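Local coordinates for protein beta-lactamase (Sebaldella termitidis, PDB 6N1N) that probably hydrolyses beta-lactam antibiotics to substituted beta-amino acids, as a member of the class D family of serine beta-lactamases, at residues Ser165-Thr168 and Tyr169-Lys173; Leu143-Ser146 and Pro147-Ile151; Ser99-Trp102 and Phe103-Gly107; Ile151-Leu154 and Ile155-Glu159. All blocks are in the same frame, centred on the assembly; numbering follows the deposited sequence.

Contact 1. Residues Ser165-Thr168 and Tyr169-Lys173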
loop_
_atom_site.group_PDB
_atom_site.type_symbol
_atom_site.label_atom_id
_atom_site.label_comp_id
_atom_site.label_asym_id
_atom_site.label_seq_id
_atom_site.Cartn_x
_atom_site.Cartn_y
_atom_site.Cartn_z
ATOM N N SER A 165 8.303 13.823 -11.703
ATOM C CA SER A 165 7.660 14.919 -12.407
ATOM C C SER A 165 6.268 15.236 -11.848
ATOM O O SER A 165 5.610 14.417 -11.200
ATOM C CB SER A 165 7.529 14.590 -13.893
ATOM O OG SER A 165 6.528 13.602 -14.080
ATOM N N GLU A 166 5.811 16.460 -12.120
ATOM C CA GLU A 166 4.488 16.876 -11.663
ATOM C C GLU A 166 3.396 15.955 -12.192
ATOM O O GLU A 166 2.435 15.641 -11.478
ATOM C CB GLU A 166 4.217 18.318 -12.094
ATOM C CG GLU A 166 5.086 19.352 -11.411
ATOM C CD GLU A 166 4.895 20.746 -11.998
ATOM O OE1 GLU A 166 5.747 21.623 -11.735
ATOM O OE2 GLU A 166 3.900 20.961 -12.725
ATOM N N LYS A 167 3.527 15.518 -13.440
ATOM C CA LYS A 167 2.527 14.641 -14.052
ATOM C C LYS A 167 2.485 13.288 -13.366
ATOM O O LYS A 167 1.412 12.727 -13.145
ATOM C CB LYS A 167 2.840 14.496 -15.544
ATOM C CG LYS A 167 2.075 13.401 -16.305
ATOM C CD LYS A 167 2.614 13.258 -17.744
ATOM C CE LYS A 167 1.916 12.160 -18.555
ATOM N NZ LYS A 167 0.528 12.523 -18.980
ATOM N N THR A 168 3.642 12.737 -13.018
ATOM C CA THR A 168 3.673 11.466 -12.306
ATOM C C THR A 168 2.917 11.542 -10.994
ATOM O O THR A 168 2.092 10.676 -10.674
ATOM C CB THR A 168 5.127 11.086 -12.059
ATOM O OG1 THR A 168 5.737 10.854 -13.329
ATOM C CG2 THR A 168 5.232 9.873 -11.206
ATOM N N TYR A 169 3.224 12.562 -10.192
ATOM C CA TYR A 169 2.507 12.733 -8.935
ATOM C C TYR A 169 1.010 12.947 -9.159
ATOM O O TYR A 169 0.179 12.393 -8.421
ATOM C CB TYR A 169 3.074 13.934 -8.186
ATOM C CG TYR A 169 4.346 13.714 -7.424
ATOM C CD1 TYR A 169 4.389 12.847 -6.346
ATOM C CD2 TYR A 169 5.499 14.445 -7.743
ATOM C CE1 TYR A 169 5.549 12.664 -5.627
ATOM C CE2 TYR A 169 6.682 14.279 -7.018
ATOM C CZ TYR A 169 6.694 13.399 -5.959
ATOM O OH TYR A 169 7.823 13.208 -5.225
ATOM N N LYS A 170 0.641 13.777 -10.134
ATOM C CA LYS A 170 -0.766 14.113 -10.321
ATOM C C LYS A 170 -1.578 12.873 -10.701
ATOM O O LYS A 170 -2.669 12.638 -10.158
ATOM C CB LYS A 170 -0.919 15.204 -11.391
ATOM C CG LYS A 170 -2.373 15.540 -11.802
ATOM C CD LYS A 170 -2.422 16.867 -12.579
ATOM C CE LYS A 170 -3.689 17.047 -13.414
ATOM N NZ LYS A 170 -4.883 17.435 -12.617
ATOM N N ILE A 171 -1.048 12.063 -11.611
ATOM C CA ILE A 171 -1.741 10.854 -12.039
ATOM C C ILE A 171 -1.846 9.851 -10.895
ATOM O O ILE A 171 -2.911 9.279 -10.654
ATOM C CB ILE A 171 -1.032 10.241 -13.261
ATOM C CG1 ILE A 171 -1.273 11.093 -14.512
ATOM C CG2 ILE A 171 -1.497 8.824 -13.453
ATOM C CD1 ILE A 171 -0.319 10.787 -15.655
ATOM N N VAL A 172 -0.748 9.603 -10.171
ATOM C CA VAL A 172 -0.811 8.568 -9.145
ATOM C C VAL A 172 -1.720 8.996 -7.998
ATOM O O VAL A 172 -2.529 8.202 -7.513
ATOM C CB VAL A 172 0.596 8.170 -8.661
ATOM C CG1 VAL A 172 0.517 7.263 -7.441
ATOM C CG2 VAL A 172 1.366 7.455 -9.779
ATOM N N LYS A 173 -1.656 10.267 -7.574
ATOM C CA LYS A 173 -2.572 10.702 -6.515
ATOM C C LYS A 173 -4.027 10.528 -6.922
ATOM O O LYS A 173 -4.887 10.243 -6.071
ATOM C CB LYS A 173 -2.287 12.163 -6.120
ATOM C CG LYS A 173 -1.083 12.311 -5.174
ATOM C CD LYS A 173 -0.758 13.756 -4.857
ATOM C CE LYS A 173 0.236 13.855 -3.744
ATOM N NZ LYS A 173 0.582 15.262 -3.387
#
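Lys167 sends CG out anti to its backbone N (chi1 168°), and Ile171, one turn later, swings CG1 to the side of its own N (chi1 -72°); the two side chains therefore run alongside each other in the same direction. Ile171 CD1 makes an apolar touch with Lys167 CG at 3.6 Å and lies beside CE and NZ as well, because the lysine stays extended until it bends at its last torsion. This side-by-side pair sits on a ladder of helical bonds. Tyr169 N gives to Ser165 O at 3.2 Å, almost straight at 173°. Lys170 N reaches Glu166 O at 2.9 Å and Ile171 N reaches Lys167 O at 3.0 Å. Val172 N closes the series on Thr168 O at 3.1 Å, and Val172 CG2 rests 3.4 Å from that same Thr168 O. The Tyr169 ring turns back along the first turn, where CD2 comes obliquely within 3.5 Å of Ser165 O, while its hydroxyl is held by Phe162 O. At the start of the helix the hydroxyls of two side chains meet, Ser165 OG lying 3.0 Å from Thr168 OG1. Glu63 OE1 joins them, bonded to Thr168 OG1 and to Ser165 N, so this polar helix start is tied to helix 56-63. Thr168, Ile171 and Val172 also pack on Leu62, whereas Glu166, Lys167 and Lys170 are exposed. The arrangement is that of a helix beginning at an N-cap serine, here the amphipathic first turns of helix 166-175 in the penicillin-binding transpeptidase-type fold.

Contact 2. Residues Leu143-Ser146 and Pro147-Ile151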
loop_
_atom_site.group_PDB
_atom_site.type_symbol
_atom_site.label_atom_id
_atom_site.label_comp_id
_atom_site.label_asym_id
_atom_site.label_seq_id
_atom_site.Cartn_x
_atom_site.Cartn_y
_atom_site.Cartn_z
ATOM N N LEU A 143 12.213 -8.259 -0.998
ATOM C CA LEU A 143 11.875 -6.925 -0.515
ATOM C C LEU A 143 10.917 -6.993 0.669
ATOM O O LEU A 143 9.923 -7.724 0.656
ATOM C CB LEU A 143 11.255 -6.106 -1.649
ATOM C CG LEU A 143 10.873 -4.655 -1.323
ATOM C CD1 LEU A 143 12.097 -3.841 -0.919
ATOM C CD2 LEU A 143 10.239 -3.975 -2.523
ATOM N N LYS A 144 11.222 -6.232 1.708
ATOM C CA LYS A 144 10.376 -6.196 2.887
ATOM C C LYS A 144 10.343 -4.764 3.413
ATOM O O LYS A 144 11.324 -4.035 3.275
ATOM C CB LYS A 144 10.874 -7.122 4.007
ATOM C CG LYS A 144 10.930 -8.618 3.655
ATOM C CD LYS A 144 11.298 -9.446 4.910
ATOM C CE LYS A 144 11.568 -10.907 4.605
ATOM N NZ LYS A 144 10.358 -11.618 4.134
ATOM N N ILE A 145 9.233 -4.393 4.053
ATOM C CA ILE A 145 9.030 -3.030 4.546
ATOM C C ILE A 145 8.154 -3.059 5.789
ATOM O O ILE A 145 7.307 -3.930 5.955
ATOM C CB ILE A 145 8.419 -2.124 3.441
ATOM C CG1 ILE A 145 8.353 -0.667 3.910
ATOM C CG2 ILE A 145 7.017 -2.614 2.998
ATOM C CD1 ILE A 145 8.115 0.307 2.778
ATOM N N SER A 146 8.418 -2.123 6.725
ATOM C CA SER A 146 7.610 -2.088 7.937
ATOM C C SER A 146 6.441 -1.133 7.765
ATOM O O SER A 146 6.444 -0.289 6.865
ATOM C CB SER A 146 8.442 -1.629 9.126
ATOM O OG SER A 146 8.746 -0.241 9.017
ATOM N N PRO A 147 5.441 -1.208 8.650
ATOM C CA PRO A 147 4.352 -0.202 8.607
ATOM C C PRO A 147 4.825 1.241 8.785
ATOM O O PRO A 147 4.369 2.136 8.072
ATOM C CB PRO A 147 3.432 -0.650 9.753
ATOM C CG PRO A 147 3.658 -2.144 9.841
ATOM C CD PRO A 147 5.149 -2.296 9.604
ATOM N N GLU A 148 5.721 1.501 9.727
ATOM C CA GLU A 148 6.337 2.825 9.843
ATOM C C GLU A 148 6.957 3.295 8.530
ATOM O O GLU A 148 6.774 4.448 8.123
ATOM C CB GLU A 148 7.376 2.775 10.962
ATOM C CG GLU A 148 8.231 3.993 11.159
ATOM C CD GLU A 148 9.325 3.743 12.199
ATOM O OE1 GLU A 148 9.207 2.744 12.950
ATOM O OE2 GLU A 148 10.290 4.534 12.259
ATOM N N GLU A 149 7.681 2.416 7.839
ATOM C CA GLU A 149 8.327 2.772 6.585
ATOM C C GLU A 149 7.326 2.983 5.458
ATOM O O GLU A 149 7.553 3.835 4.579
ATOM C CB GLU A 149 9.330 1.678 6.199
ATOM C CG GLU A 149 10.515 1.592 7.119
ATOM C CD GLU A 149 11.422 0.427 6.820
ATOM O OE1 GLU A 149 10.920 -0.676 6.538
ATOM O OE2 GLU A 149 12.651 0.623 6.865
ATOM N N GLN A 150 6.222 2.229 5.455
ATOM C CA GLN A 150 5.159 2.509 4.495
ATOM C C GLN A 150 4.656 3.931 4.672
ATOM O O GLN A 150 4.504 4.680 3.706
ATOM C CB GLN A 150 3.982 1.543 4.660
ATOM C CG GLN A 150 4.249 0.121 4.252
ATOM C CD GLN A 150 3.819 -0.196 2.844
ATOM O OE1 GLN A 150 3.697 0.678 1.976
ATOM N NE2 GLN A 150 3.602 -1.482 2.597
ATOM N N ILE A 151 4.401 4.314 5.921
ATOM C CA ILE A 151 3.869 5.643 6.199
ATOM C C ILE A 151 4.883 6.709 5.821
ATOM O O ILE A 151 4.528 7.742 5.241
ATOM C CB ILE A 151 3.449 5.745 7.673
ATOM C CG1 ILE A 151 2.134 4.960 7.877
ATOM C CG2 ILE A 151 3.325 7.205 8.107
ATOM C CD1 ILE A 151 1.748 4.724 9.308
HETATM O O HOH W 1 10.380 0.614 10.917
#
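Ser146 and Glu149 hold each other in two directions, which makes the dense centre of this contact. Glu149 N gives to Ser146 OG at 3.1 Å, and Ser146 N gives in return to Glu149 OE1 at 2.9 Å, on the lone pair anti to the other oxygen. The serine torsion (chi1 71°) sets OG between its own N and carbonyl carbon, a crowded position that brings it over the start of the helix. Glu149 folds back with CG beside its backbone N and stays extended beyond it. Packing is close here: Ser146 CB is only 3.4 Å from Pro147 CD, and Ile145 CG1 slides past Glu149 CB at the same separation. The Ile145 and Gln150 side chains cross at about a right angle, CG2 of Ile145 lying 3.6 Å from NE2 of Gln150. Gln150 N adds the first helical bond, to Ser146 O at 2.9 Å. Pro147 lies against the sheet, on Trp202 and Ala217, and Arg46 makes a salt bridge to Glu149 OE2, which would probably favour the ionised carboxylate. Gln150 NE2 bonds Thr52 OG1, and its side chain is about 9 Å from that of Ser51, the predicted acylated serine, so the start of helix 147-159 lies near the active site. The other side is looser and wet. Glu148 turns away, and a water 2.6 Å from Ser146 OG donates only weakly to Glu148 OE1. The reciprocal serine and glutamate bonds are those of a classic capping box.

Contact 3. Residues Ser99-Trp102 and Phe103-Gly107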
loop_
_atom_site.group_PDB
_atom_site.type_symbol
_atom_site.label_atom_id
_atom_site.label_comp_id
_atom_site.label_asym_id
_atom_site.label_seq_id
_atom_site.Cartn_x
_atom_site.Cartn_y
_atom_site.Cartn_z
ATOM N N SER A 99 -5.779 -4.693 -9.131
ATOM C CA SER A 99 -4.592 -5.363 -8.619
ATOM C C SER A 99 -4.122 -6.435 -9.603
ATOM O O SER A 99 -3.847 -7.579 -9.233
ATOM C CB SER A 99 -4.875 -5.944 -7.242
ATOM O OG SER A 99 -5.358 -4.906 -6.401
ATOM N N ALA A 100 -4.009 -6.035 -10.867
ATOM C CA ALA A 100 -3.642 -6.950 -11.953
ATOM C C ALA A 100 -2.135 -7.181 -11.958
ATOM O O ALA A 100 -1.367 -6.408 -12.534
ATOM C CB ALA A 100 -4.118 -6.408 -13.294
ATOM N N LEU A 101 -1.707 -8.272 -11.316
ATOM C CA LEU A 101 -0.285 -8.562 -11.211
ATOM C C LEU A 101 0.369 -8.630 -12.581
ATOM O O LEU A 101 1.476 -8.117 -12.763
ATOM C CB LEU A 101 -0.073 -9.867 -10.440
ATOM C CG LEU A 101 1.394 -10.289 -10.306
ATOM C CD1 LEU A 101 2.252 -9.303 -9.498
ATOM C CD2 LEU A 101 1.459 -11.684 -9.692
ATOM N N TRP A 102 -0.305 -9.225 -13.581
ATOM C CA TRP A 102 0.353 -9.416 -14.871
ATOM C C TRP A 102 0.816 -8.096 -15.479
ATOM O O TRP A 102 1.879 -8.042 -16.117
ATOM C CB TRP A 102 -0.545 -10.184 -15.854
ATOM C CG TRP A 102 -1.748 -9.444 -16.507
ATOM C CD1 TRP A 102 -3.073 -9.606 -16.177
ATOM C CD2 TRP A 102 -1.725 -8.505 -17.591
ATOM N NE1 TRP A 102 -3.865 -8.822 -16.981
ATOM C CE2 TRP A 102 -3.063 -8.141 -17.863
ATOM C CE3 TRP A 102 -0.706 -7.944 -18.376
ATOM C CZ2 TRP A 102 -3.402 -7.240 -18.869
ATOM C CZ3 TRP A 102 -1.046 -7.051 -19.359
ATOM C CH2 TRP A 102 -2.377 -6.696 -19.596
ATOM N N PHE A 103 0.049 -7.019 -15.284
ATOM C CA PHE A 103 0.386 -5.725 -15.850
ATOM C C PHE A 103 1.660 -5.183 -15.224
ATOM O O PHE A 103 2.553 -4.701 -15.937
ATOM C CB PHE A 103 -0.802 -4.783 -15.644
ATOM C CG PHE A 103 -0.575 -3.333 -16.031
ATOM C CD1 PHE A 103 -1.185 -2.804 -17.163
ATOM C CD2 PHE A 103 0.153 -2.472 -15.210
ATOM C CE1 PHE A 103 -1.044 -1.472 -17.491
ATOM C CE2 PHE A 103 0.314 -1.122 -15.553
ATOM C CZ PHE A 103 -0.282 -0.637 -16.684
ATOM N N TYR A 104 1.785 -5.303 -13.903
ATOM C CA TYR A 104 2.992 -4.826 -13.235
ATOM C C TYR A 104 4.197 -5.713 -13.519
ATOM O O TYR A 104 5.310 -5.202 -13.677
ATOM C CB TYR A 104 2.704 -4.670 -11.748
ATOM C CG TYR A 104 1.823 -3.464 -11.501
ATOM C CD1 TYR A 104 2.365 -2.194 -11.369
ATOM C CD2 TYR A 104 0.439 -3.592 -11.428
ATOM C CE1 TYR A 104 1.550 -1.060 -11.159
ATOM C CE2 TYR A 104 -0.379 -2.487 -11.215
ATOM C CZ TYR A 104 0.181 -1.221 -11.075
ATOM O OH TYR A 104 -0.647 -0.129 -10.864
HETATM N N MSE A 105 4.007 -7.032 -13.581
HETATM C CA MSE A 105 5.096 -7.939 -13.975
HETATM C C MSE A 105 5.600 -7.628 -15.389
HETATM O O MSE A 105 6.808 -7.611 -15.640
HETATM C CB MSE A 105 4.641 -9.397 -13.884
HETATM C CG MSE A 105 4.284 -9.822 -12.476
HETATM SE SE MSE A 105 3.836 -11.735 -12.368
HETATM C CE MSE A 105 2.286 -11.801 -13.503
ATOM N N LYS A 106 4.665 -7.364 -16.308
ATOM C CA LYS A 106 5.040 -7.051 -17.684
ATOM C C LYS A 106 5.776 -5.719 -17.753
ATOM O O LYS A 106 6.819 -5.610 -18.414
ATOM C CB LYS A 106 3.796 -7.051 -18.567
ATOM C CG LYS A 106 4.067 -6.771 -20.046
ATOM C CD LYS A 106 2.773 -6.883 -20.850
ATOM C CE LYS A 106 2.963 -6.542 -22.328
ATOM N NZ LYS A 106 3.531 -7.690 -23.072
ATOM N N GLY A 107 5.273 -4.710 -17.045
ATOM C CA GLY A 107 5.930 -3.416 -17.041
ATOM C C GLY A 107 7.288 -3.449 -16.382
ATOM O O GLY A 107 8.214 -2.754 -16.819
#
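Phe103 N makes a weak bond back to Ala100 O at 3.2 Å, opening helix 101-108 behind its N-cap, Ala100. Just before it, Ser99 ends helix 92-98 in a Schellman motif; the sequence Ser99-Ala100-Leu101 is consistent with the Ser-X-Val-type motif of class D active sites, and Leu101 lies about 6 Å, side chain to side chain, from Ser51, the predicted acylated serine. Trp102 sets CG between its backbone N and carbonyl carbon (chi1 75°), which lays the indole over the Phe103 side, while NE1 gives to Trp86 O. Phe103 CB thus sits over one face of that indole, a CH-pi contact 4.3 Å from the centroid of the six-membered ring. Tyr104 points the edge of its ring at Ala100 O, with CD2 3.5 Å from it; its hydroxyl bonds Ser58. Met105, a selenomethionine modelled in two conformers, gives its backbone N to Leu101 O at 2.9 Å, nearly straight at 175°. In one conformer its SE lies across Leu101 CG. Lys106 N bonds Trp102 O at 2.9 Å, and its aliphatic chain approaches the indole edge near the ring plane, with Lys106 CD 4.1 Å from Trp102 CZ3.

Contact 4. Residues Ile151-Leu154 and Ile155-Glu159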
loop_
_atom_site.group_PDB
_atom_site.type_symbol
_atom_site.label_atom_id
_atom_site.label_comp_id
_atom_site.label_asym_id
_atom_site.label_seq_id
_atom_site.Cartn_x
_atom_site.Cartn_y
_atom_site.Cartn_z
ATOM N N ILE A 151 4.401 4.314 5.921
ATOM C CA ILE A 151 3.869 5.643 6.199
ATOM C C ILE A 151 4.883 6.709 5.821
ATOM O O ILE A 151 4.528 7.742 5.241
ATOM C CB ILE A 151 3.449 5.745 7.673
ATOM C CG1 ILE A 151 2.134 4.960 7.877
ATOM C CG2 ILE A 151 3.325 7.205 8.107
ATOM C CD1 ILE A 151 1.748 4.724 9.308
ATOM N N ASP A 152 6.156 6.506 6.146
ATOM C CA ASP A 152 7.127 7.548 5.831
ATOM C C ASP A 152 7.222 7.747 4.323
ATOM O O ASP A 152 7.308 8.885 3.849
ATOM C CB ASP A 152 8.476 7.221 6.470
ATOM C CG ASP A 152 8.542 7.714 7.949
ATOM O OD1 ASP A 152 8.049 8.837 8.248
ATOM O OD2 ASP A 152 9.039 6.984 8.820
ATOM N N PHE A 153 7.119 6.652 3.563
ATOM C CA PHE A 153 7.103 6.735 2.102
ATOM C C PHE A 153 5.862 7.481 1.611
ATOM O O PHE A 153 5.954 8.337 0.716
ATOM C CB PHE A 153 7.173 5.317 1.521
ATOM C CG PHE A 153 6.650 5.209 0.109
ATOM C CD1 PHE A 153 7.399 5.638 -0.964
ATOM C CD2 PHE A 153 5.387 4.716 -0.123
ATOM C CE1 PHE A 153 6.883 5.561 -2.253
ATOM C CE2 PHE A 153 4.876 4.635 -1.391
ATOM C CZ PHE A 153 5.607 5.049 -2.456
ATOM N N LEU A 154 4.714 7.206 2.215
ATOM C CA LEU A 154 3.477 7.850 1.800
ATOM C C LEU A 154 3.476 9.341 2.143
ATOM O O LEU A 154 2.939 10.128 1.373
ATOM C CB LEU A 154 2.280 7.161 2.434
ATOM C CG LEU A 154 1.997 5.751 1.922
ATOM C CD1 LEU A 154 1.114 4.991 2.873
ATOM C CD2 LEU A 154 1.362 5.801 0.541
ATOM N N ILE A 155 4.078 9.737 3.277
ATOM C CA ILE A 155 4.195 11.161 3.607
ATOM C C ILE A 155 5.038 11.879 2.562
ATOM O O ILE A 155 4.711 12.992 2.113
ATOM C CB ILE A 155 4.789 11.342 5.019
ATOM C CG1 ILE A 155 3.852 10.810 6.098
ATOM C CG2 ILE A 155 5.081 12.809 5.299
ATOM C CD1 ILE A 155 4.504 10.647 7.447
ATOM N N ASN A 156 6.182 11.293 2.215
ATOM C CA ASN A 156 7.029 11.865 1.181
ATOM C C ASN A 156 6.312 11.945 -0.165
ATOM O O ASN A 156 6.544 12.872 -0.935
ATOM C CB ASN A 156 8.325 11.059 1.065
ATOM C CG ASN A 156 9.323 11.429 2.139
ATOM O OD1 ASN A 156 9.489 12.602 2.456
ATOM N ND2 ASN A 156 9.976 10.437 2.716
ATOM N N LEU A 157 5.488 10.948 -0.498
ATOM C CA LEU A 157 4.672 11.033 -1.707
ATOM C C LEU A 157 3.702 12.208 -1.628
ATOM O O LEU A 157 3.629 13.051 -2.549
ATOM C CB LEU A 157 3.932 9.687 -1.916
ATOM C CG LEU A 157 3.187 9.382 -3.212
ATOM C CD1 LEU A 157 2.631 7.928 -3.250
ATOM C CD2 LEU A 157 2.059 10.337 -3.472
ATOM N N TYR A 158 2.964 12.300 -0.517
ATOM C CA TYR A 158 2.027 13.399 -0.326
ATOM C C TYR A 158 2.708 14.759 -0.421
ATOM O O TYR A 158 2.168 15.682 -1.049
ATOM C CB TYR A 158 1.332 13.229 1.024
ATOM C CG TYR A 158 0.406 14.377 1.363
ATOM C CD1 TYR A 158 -0.829 14.497 0.751
ATOM C CD2 TYR A 158 0.776 15.333 2.284
ATOM C CE1 TYR A 158 -1.684 15.555 1.043
ATOM C CE2 TYR A 158 -0.054 16.379 2.591
ATOM C CZ TYR A 158 -1.297 16.484 1.973
ATOM O OH TYR A 158 -2.122 17.544 2.292
ATOM N N GLU A 159 3.865 14.916 0.215
ATOM C CA GLU A 159 4.610 16.171 0.167
ATOM C C GLU A 159 5.332 16.372 -1.154
ATOM O O GLU A 159 5.869 17.461 -1.398
ATOM C CB GLU A 159 5.607 16.214 1.326
ATOM C CG GLU A 159 4.921 16.452 2.668
ATOM C CD GLU A 159 5.886 16.528 3.840
ATOM O OE1 GLU A 159 7.042 16.071 3.689
ATOM O OE2 GLU A 159 5.479 17.054 4.901
#
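Ile151 and Ile155 touch one turn apart within helix 147-159, a regular alpha helix lying between the central sheet and helix 56-63 in the penicillin-binding type of fold. Backbone bonds come first. Ile155 N gives to Ile151 O at 2.8 Å and Asn156 N to Asp152 O at 3.1 Å, the latter straight at 169°. Leu157 N to Phe153 O and Tyr158 N to Leu154 O continue the series, each at 2.9 Å. Apolar contacts follow two sides of the helix. Toward the sheet, Ile151 CG2 meets Ile155 CD1 at 3.7 Å, since Ile155 keeps CG1 beside its own N (chi1 -66°), which turns CD1 back over the preceding turn; Phe215 and Tyr28 pack on both isoleucines. Toward helix 56-63, Leu157 CD1 comes obliquely to the Phe153 ring, 4.2 Å from CZ; both residues lean on Leu59, and the ring also meets Tyr125 edge-to-face. Tyr158 meets Tyr30 and Tyr206 edge-to-face. Polar side chains contribute little: those of Asp152 and Ile155 lie side by side, OD1 of Asp152 4.1 Å from CD1 of Ile155. Asn156 ND2 comes within 3.3 Å of Asp152 O, at an angle too poor for a hydrogen bond.

In the fold
Contacts 2 and 4 share Ile151 and helix 147-159: contact 2 is the buried helix start, fixed by side-chain capping, whereas contact 4 is the helix body, packed by apolar and aromatic side chains. Contact 1, on the following helix, is farthest out, its centre about 17 Å from the chain centre, and mixes exposed lysines with a polar helix start bonded to Glu63. It touches contact 4 where Lys173 NZ probably bonds Tyr158 O. Contact 3 stands apart; its chemistry is largely aromatic and apolar, with a weak opening bond. Helix 56-63 is a common neighbour of contacts 1, 3 and 4, while contacts 2 and 4 also lie on the sheet. Contacts 2 and 3 lie nearest Ser51.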